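Local coordinates for putative hemin transport system, substrate-binding protein (Burkholderia cenocepacia J2315, PDB 5GIZ) that probably captures heme in the periplasm and hands it on to an ABC transporter, acting as the substrate-binding component of a hemin uptake system, at residues T161-V165 against K192-T196. Sequence-based numbering, arbitrary orientation.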
# COMPACT_ATOMS: atom_id res chain seq x y z
N THR A 161 -15.64 -9.96 16.88
CA THR A 161 -15.64 -11.18 16.07
C THR A 161 -15.89 -10.93 14.58
O THR A 161 -15.96 -11.89 13.81
CB THR A 161 -16.71 -12.18 16.56
OG1 THR A 161 -18.04 -11.62 16.44
CG2 THR A 161 -16.45 -12.61 18.02
N GLN A 162 -16.03 -9.67 14.15
CA GLN A 162 -16.34 -9.36 12.74
C GLN A 162 -15.18 -8.79 11.97
O GLN A 162 -14.68 -7.72 12.27
CB GLN A 162 -17.55 -8.44 12.63
CG GLN A 162 -18.10 -8.39 11.23
CD GLN A 162 -19.52 -7.87 11.21
OE1 GLN A 162 -20.39 -8.44 10.55
NE2 GLN A 162 -19.74 -6.77 11.91
N ALA A 163 -14.81 -9.48 10.88
CA ALA A 163 -13.73 -9.00 10.03
C ALA A 163 -14.21 -7.91 9.10
O ALA A 163 -15.37 -7.98 8.59
CB ALA A 163 -13.19 -10.15 9.19
N LEU A 164 -13.35 -6.95 8.82
CA LEU A 164 -13.58 -5.95 7.77
C LEU A 164 -12.78 -6.41 6.54
O LEU A 164 -11.57 -6.61 6.65
CB LEU A 164 -13.09 -4.59 8.26
CG LEU A 164 -13.40 -3.41 7.35
CD1 LEU A 164 -14.87 -3.04 7.47
CD2 LEU A 164 -12.53 -2.22 7.69
N VAL A 165 -13.47 -6.56 5.40
CA VAL A 165 -12.88 -7.21 4.23
C VAL A 165 -12.96 -6.34 2.98
O VAL A 165 -13.82 -5.48 2.88
CB VAL A 165 -13.54 -8.59 3.97
CG1 VAL A 165 -13.33 -9.48 5.18
CG2 VAL A 165 -15.03 -8.42 3.63
N LYS A 192 -16.10 -3.61 3.71
CA LYS A 192 -17.37 -3.80 4.40
C LYS A 192 -17.21 -4.87 5.48
O LYS A 192 -16.38 -5.79 5.30
CB LYS A 192 -18.46 -4.12 3.35
CG LYS A 192 -19.35 -5.33 3.62
CD LYS A 192 -19.92 -5.97 2.36
CE LYS A 192 -20.71 -5.03 1.48
NZ LYS A 192 -21.97 -4.62 2.14
N PRO A 193 -17.95 -4.75 6.61
CA PRO A 193 -17.97 -5.83 7.61
C PRO A 193 -18.49 -7.12 7.02
O PRO A 193 -19.52 -7.12 6.32
CB PRO A 193 -18.92 -5.29 8.68
CG PRO A 193 -18.75 -3.81 8.60
CD PRO A 193 -18.60 -3.52 7.13
N LEU A 194 -17.77 -8.20 7.29
CA LEU A 194 -18.07 -9.50 6.75
C LEU A 194 -19.11 -10.22 7.57
O LEU A 194 -18.91 -10.46 8.74
CB LEU A 194 -16.78 -10.34 6.74
CG LEU A 194 -16.86 -11.75 6.17
CD1 LEU A 194 -17.11 -11.79 4.67
CD2 LEU A 194 -15.57 -12.49 6.57
N THR A 195 -20.20 -10.60 6.93
CA THR A 195 -21.23 -11.38 7.58
C THR A 195 -20.92 -12.84 7.30
O THR A 195 -20.33 -13.16 6.25
CB THR A 195 -22.60 -11.03 7.01
OG1 THR A 195 -22.62 -11.33 5.60
CG2 THR A 195 -22.90 -9.55 7.22
N THR A 196 -21.31 -13.73 8.22
CA THR A 196 -21.00 -15.16 8.06
C THR A 196 -21.64 -15.71 6.79
O THR A 196 -21.09 -16.60 6.16
CB THR A 196 -21.44 -16.03 9.27
OG1 THR A 196 -22.87 -16.03 9.36
CG2 THR A 196 -20.81 -15.54 10.59
O HOH W 1 -16.20 -11.94 10.12
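Leu164 CD1 sits over one face of the Pro193 ring, 3.8 Å from Pro193 CD. The same methyl also covers the flat Lys192-Pro193 peptide, 3.6 Å from Pro193 N. CG of Leu164 lies opposite its backbone N (chi1 -173°), which turns this branch toward the neighbouring strand. Gln162 reaches the other end of the ring: its CD meets the CB edge of Pro193 at 3.7 Å, close to the ring plane.

The contact is a short antiparallel strand pair in the C-terminal lobe of a two-lobed periplasmic binding protein. Strand 162-166 runs between strand 151-159 and strand 191-193. Leu164 and Pro193 form a non-hydrogen-bonded pair. Val165 and Lys192 form the next pair, which is hydrogen-bonded both ways. Val165 N donates to Lys192 O and Lys192 N donates to Val165 O. Past the proline, Leu194 N donates to Ala163 O at 2.7 Å, a nearly straight bond (165° at the hydrogen). Pro193 has no N-H to give, but its CA makes a CH...O contact to the same oxygen. Beyond this the segments diverge. A water accepts from Ala163 N at 2.9 Å and gives a weak bond to Leu194 O. Thr195 then caps the helix 196-202, its OG1 bonded to Ala198 N.

The site borders the heme pocket. Tyr191 and His158, which bind heme in another structure of this protein, lie beside Leu164 and Ala163. Leu194 is buried and packs inward with Met185 and Phe229. Its side chain crosses that of Val165 at about a right angle. Val165 CG1 lies 3.9 Å from Leu194 CB, while Val165 CG2 rests 3.4 Å from Lys192 O.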